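Unsaturated glucuronyl hydrolase (Streptococcus agalactiae, PDB 2ZZR) hydrolyses unsaturated hyaluronate, chondroitin and heparin disaccharides, cleaving (1->3) and (1->4) glycosidic bonds to release the unsaturated uronic acid. Local coordinates at residues Asn276-Leu279 with Asn280-Glu284; Lys332-Met335 with His336-Arg340. One frame throughout, in Å; residues are numbered along the deposited sequence. Where two conformers were deposited one is given.

Contact 1. Residues Asn276-Leu279 with Asn280-Glu284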
loop_
_atom_site.group_PDB
_atom_site.type_symbol
_atom_site.label_atom_id
_atom_site.label_comp_id
_atom_site.label_asym_id
_atom_site.label_seq_id
_atom_site.Cartn_x
_atom_site.Cartn_y
_atom_site.Cartn_z
ATOM N N ASN A 276 13.406 5.682 -8.439
ATOM C CA ASN A 276 14.349 5.457 -9.536
ATOM C C ASN A 276 14.949 4.062 -9.432
ATOM O O ASN A 276 15.133 3.393 -10.436
ATOM C CB ASN A 276 15.444 6.521 -9.565
ATOM C CG ASN A 276 14.902 7.905 -9.890
ATOM O OD1 ASN A 276 13.692 8.082 -10.052
ATOM N ND2 ASN A 276 15.795 8.892 -9.983
ATOM N N TYR A 277 15.217 3.632 -8.204
ATOM C CA TYR A 277 15.718 2.283 -7.937
ATOM C C TYR A 277 14.742 1.236 -8.482
ATOM O O TYR A 277 15.141 0.288 -9.167
ATOM C CB TYR A 277 15.921 2.112 -6.436
ATOM C CG TYR A 277 16.485 0.775 -6.026
ATOM C CD1 TYR A 277 17.857 0.614 -5.816
ATOM C CD2 TYR A 277 15.648 -0.323 -5.827
ATOM C CE1 TYR A 277 18.382 -0.624 -5.428
ATOM C CE2 TYR A 277 16.161 -1.561 -5.440
ATOM C CZ TYR A 277 17.524 -1.703 -5.249
ATOM O OH TYR A 277 18.032 -2.927 -4.865
ATOM N N PHE A 278 13.459 1.436 -8.185
ATOM C CA PHE A 278 12.387 0.547 -8.613
ATOM C C PHE A 278 12.282 0.558 -10.134
ATOM O O PHE A 278 12.324 -0.499 -10.768
ATOM C CB PHE A 278 11.076 0.992 -7.945
ATOM C CG PHE A 278 9.923 0.029 -8.105
ATOM C CD1 PHE A 278 9.734 -1.014 -7.198
ATOM C CD2 PHE A 278 8.988 0.208 -9.122
ATOM C CE1 PHE A 278 8.649 -1.894 -7.327
ATOM C CE2 PHE A 278 7.898 -0.667 -9.257
ATOM C CZ PHE A 278 7.731 -1.716 -8.355
ATOM N N LEU A 279 12.192 1.755 -10.722
ATOM C CA LEU A 279 12.036 1.887 -12.168
ATOM C C LEU A 279 13.168 1.198 -12.922
ATOM O O LEU A 279 12.922 0.526 -13.923
ATOM C CB LEU A 279 11.952 3.359 -12.581
ATOM C CG LEU A 279 10.722 4.136 -12.088
ATOM C CD1 LEU A 279 10.827 5.598 -12.527
ATOM C CD2 LEU A 279 9.412 3.502 -12.564
ATOM N N ASN A 280 14.394 1.357 -12.420
ATOM C CA ASN A 280 15.586 0.800 -13.070
ATOM C C ASN A 280 15.635 -0.725 -13.056
ATOM O O ASN A 280 16.381 -1.338 -13.832
ATOM C CB ASN A 280 16.855 1.375 -12.440
ATOM C CG ASN A 280 17.122 2.802 -12.876
ATOM O OD1 ASN A 280 16.563 3.272 -13.862
ATOM N ND2 ASN A 280 17.985 3.493 -12.147
ATOM N N ARG A 281 14.834 -1.327 -12.183
ATOM C CA ARG A 281 14.816 -2.778 -12.042
ATOM C C ARG A 281 13.540 -3.436 -12.570
ATOM O O ARG A 281 13.322 -4.635 -12.380
ATOM C CB ARG A 281 15.123 -3.167 -10.599
ATOM C CG ARG A 281 16.584 -2.923 -10.246
ATOM C CD ARG A 281 16.822 -2.771 -8.757
ATOM N NE ARG A 281 18.222 -2.427 -8.479
ATOM C CZ ARG A 281 18.758 -1.215 -8.639
ATOM N NH1 ARG A 281 18.020 -0.196 -9.074
ATOM N NH2 ARG A 281 20.041 -1.015 -8.350
ATOM N N LEU A 282 12.715 -2.643 -13.256
ATOM C CA LEU A 282 11.539 -3.154 -13.962
ATOM C C LEU A 282 11.939 -3.863 -15.255
ATOM O O LEU A 282 12.863 -3.417 -15.941
ATOM C CB LEU A 282 10.560 -2.019 -14.292
ATOM C CG LEU A 282 9.841 -1.333 -13.126
ATOM C CD1 LEU A 282 8.951 -0.226 -13.660
ATOM C CD2 LEU A 282 9.026 -2.319 -12.294
ATOM N N PRO A 283 11.241 -4.961 -15.599
ATOM C CA PRO A 283 11.500 -5.669 -16.858
ATOM C C PRO A 283 10.845 -4.990 -18.059
ATOM O O PRO A 283 10.293 -3.894 -17.928
ATOM C CB PRO A 283 10.852 -7.032 -16.614
ATOM C CG PRO A 283 9.681 -6.706 -15.758
ATOM C CD PRO A 283 10.172 -5.619 -14.822
ATOM N N GLU A 284 10.895 -5.650 -19.219
ATOM C CA GLU A 284 10.400 -5.085 -20.476
ATOM C C GLU A 284 8.967 -4.539 -20.412
ATOM O O GLU A 284 8.699 -3.458 -20.942
ATOM C CB GLU A 284 10.539 -6.108 -21.615
ATOM C CG GLU A 284 10.630 -5.503 -23.017
ATOM C CD GLU A 284 9.290 -5.038 -23.570
ATOM O OE1 GLU A 284 8.250 -5.660 -23.249
ATOM O OE2 GLU A 284 9.279 -4.045 -24.335
#

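Contact 2. Residues Lys332-Met335 with His336-Arg340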
loop_
_atom_site.group_PDB
_atom_site.type_symbol
_atom_site.label_atom_id
_atom_site.label_comp_id
_atom_site.label_asym_id
_atom_site.label_seq_id
_atom_site.Cartn_x
_atom_site.Cartn_y
_atom_site.Cartn_z
ATOM N N LYS A 332 5.572 10.698 -14.851
ATOM C CA LYS A 332 4.212 10.672 -15.388
ATOM C C LYS A 332 4.065 9.564 -16.430
ATOM O O LYS A 332 3.119 8.775 -16.392
ATOM C CB LYS A 332 3.829 12.025 -15.999
ATOM C CG LYS A 332 2.423 12.067 -16.593
ATOM C CD LYS A 332 2.335 13.120 -17.697
ATOM C CE LYS A 332 0.992 13.065 -18.413
ATOM N NZ LYS A 332 -0.094 13.664 -17.597
ATOM N N TYR A 333 5.010 9.511 -17.359
ATOM C CA TYR A 333 4.960 8.509 -18.404
ATOM C C TYR A 333 5.217 7.115 -17.851
ATOM O O TYR A 333 4.594 6.158 -18.298
ATOM C CB TYR A 333 5.898 8.873 -19.557
ATOM C CG TYR A 333 5.235 9.823 -20.522
ATOM C CD1 TYR A 333 5.159 11.194 -20.244
ATOM C CD2 TYR A 333 4.638 9.350 -21.689
ATOM C CE1 TYR A 333 4.526 12.071 -21.121
ATOM C CE2 TYR A 333 4.002 10.218 -22.573
ATOM C CZ TYR A 333 3.948 11.575 -22.282
ATOM O OH TYR A 333 3.317 12.429 -23.154
ATOM N N ALA A 334 6.091 7.020 -16.852
ATOM C CA ALA A 334 6.362 5.749 -16.173
ATOM C C ALA A 334 5.101 5.155 -15.551
ATOM O O ALA A 334 4.805 3.985 -15.757
ATOM C CB ALA A 334 7.460 5.908 -15.125
ATOM N N MET A 335 4.342 5.955 -14.805
ATOM C CA MET A 335 3.135 5.418 -14.167
ATOM C C MET A 335 2.060 5.015 -15.184
ATOM O O MET A 335 1.355 4.032 -14.977
ATOM C CB MET A 335 2.590 6.357 -13.083
ATOM C CG MET A 335 2.010 7.656 -13.582
ATOM S SD MET A 335 1.214 8.543 -12.240
ATOM C CE MET A 335 0.524 9.906 -13.197
ATOM N N HIS A 336 1.955 5.760 -16.283
ATOM C CA HIS A 336 1.061 5.392 -17.385
ATOM C C HIS A 336 1.442 4.054 -18.028
ATOM O O HIS A 336 0.559 3.228 -18.284
ATOM C CB HIS A 336 1.024 6.492 -18.447
ATOM C CG HIS A 336 0.009 7.558 -18.176
ATOM N ND1 HIS A 336 0.221 8.584 -17.282
ATOM C CD2 HIS A 336 -1.225 7.761 -18.694
ATOM C CE1 HIS A 336 -0.836 9.378 -17.265
ATOM N NE2 HIS A 336 -1.726 8.902 -18.115
ATOM N N THR A 337 2.739 3.856 -18.283
ATOM C CA THR A 337 3.228 2.619 -18.896
ATOM C C THR A 337 2.969 1.417 -17.987
ATOM O O THR A 337 2.509 0.367 -18.449
ATOM C CB THR A 337 4.738 2.694 -19.214
ATOM O OG1 THR A 337 5.039 3.949 -19.836
ATOM C CG2 THR A 337 5.146 1.564 -20.150
ATOM N N MET A 338 3.265 1.587 -16.699
ATOM C CA MET A 338 3.088 0.541 -15.697
ATOM C C MET A 338 1.614 0.171 -15.552
ATOM O O MET A 338 1.257 -1.008 -15.576
ATOM C CB MET A 338 3.678 0.995 -14.359
ATOM C CG MET A 338 5.198 1.230 -14.401
ATOM S SD MET A 338 5.778 2.319 -13.076
ATOM C CE MET A 338 5.800 1.155 -11.723
ATOM N N LEU A 339 0.756 1.183 -15.422
ATOM C CA LEU A 339 -0.674 0.937 -15.303
ATOM C C LEU A 339 -1.246 0.321 -16.584
ATOM O O LEU A 339 -2.098 -0.570 -16.516
ATOM C CB LEU A 339 -1.426 2.215 -14.912
ATOM C CG LEU A 339 -2.917 2.092 -14.556
ATOM C CD1 LEU A 339 -3.210 1.011 -13.495
ATOM C CD2 LEU A 339 -3.461 3.439 -14.108
ATOM N N ARG A 340 -0.778 0.794 -17.740
ATOM C CA ARG A 340 -1.199 0.212 -19.022
ATOM C C ARG A 340 -0.915 -1.290 -19.053
ATOM O O ARG A 340 -1.788 -2.079 -19.412
ATOM C CB ARG A 340 -0.517 0.891 -20.213
ATOM C CG ARG A 340 -0.926 0.269 -21.555
ATOM C CD ARG A 340 -0.271 0.938 -22.753
ATOM N NE ARG A 340 -0.743 2.307 -22.969
ATOM C CZ ARG A 340 -1.941 2.634 -23.452
ATOM N NH1 ARG A 340 -2.825 1.697 -23.770
ATOM N NH2 ARG A 340 -2.261 3.911 -23.613
#

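Contact 1. Residues Asn276-Leu279 with Asn280-Glu284
N280 meets N276 through the backbone: its N donates to N276 O at 2.9 Å and 155°, an i to i+4 helical bond. Its side-chain amide faces the N-terminal segment instead, ND2 bonding to E9 and to the carbonyl of S10, while OD1 accepts from the N of E12. At R281 the main chain tightens, the R281 N to F278 O bond of 3.0 Å spanning only three residues, with the donor above the carbonyl plane. The side chain of R281, extended from CG to NE, doubles back over Y277, whose ring is brought alongside by a CG anti to its own backbone N (chi1 -178°). The guanidinium lies flat on one ring face, the planes 8° apart and the centres 3.6 Å apart, and CD completes the overlap with a CH-pi contact. R281 NH1 also reaches Y277 O at 2.9 Å, in the carbonyl plane on a lone pair, so stack and bond together fix the rotation of the group; NH1 has a salt bridge to E9 as well. This is the C-terminal end of helix 265-280 in the alpha barrel of a family 88 glycoside hydrolase, where i to i+4 bonding gives way to three-residue spacing. L282 continues that spacing: its N bonds L279 O at 3.2 Å, and its side chain turns back toward F278 and L279. The two methyl branches divide the work, CD2 meeting F278 CE2 obliquely at 3.6 Å and CD1 lying beside L279 CD2 at 3.9 Å.

Contact 2. Residues Lys332-Met335 with His336-Arg340
H336 turns its imidazole back alongside K332, the two side chains pointing the same way one turn apart on helix 328-346 of the alpha barrel. H336 ND1 donates to K332 O at 3.0 Å and 155°, and the acceptor lies close to the ring plane, at the ring edge. The backbone N of H336 binds the same oxygen at 3.2 Å, from the opposite face of the carbonyl plane, so K332 O is gripped twice and the ring is held against rotation. The ring of F389, on helix 376-390, also meets the imidazole, with planes at about 55°.

One residue on, T337 N bonds Y333 O. The T337 side chain has two conformers; in one of them OG1 donates to Y333 O at 2.7 Å and is bonded to S20, so both bonds are doubtful as permanent features.

The side chain of M338 packs against F278 and L279 of helix 265-280. Its N binds A334 O at 3.0 Å. The bend at chi3 (79°) swings CE away from an extended course, and it is CE that touches F278 and L282. The sulfur lies close to the same carbonyl, M338 SD to A334 O being 3.3 Å, and 4.5 Å from A334 CB.

Overall arrangement
Both contacts are local and largely buried, about 18 Å from the chain centre and on the same side of it. Contact 1 sits where helix 265-280 runs into a loop; contact 2 lies within the continuous helix 328-346. That difference shows in the bonding: one last i to i+4 bond, then three-residue spacing and a cation-pi stack, against regular i to i+4 bonds with a histidine doubling up on a carbonyl. The two helices pack directly, for M338 CE lies 3.7 Å from F278 CE2 and 3.9 Å from L282 CD1, and A334 CB is 4.0 Å from L279 CD2. Both contacts reach the N-terminal region, contact 1 through E9, contact 2 through R340, whose NH1 bridges E27 and NH2 bonds R21 O.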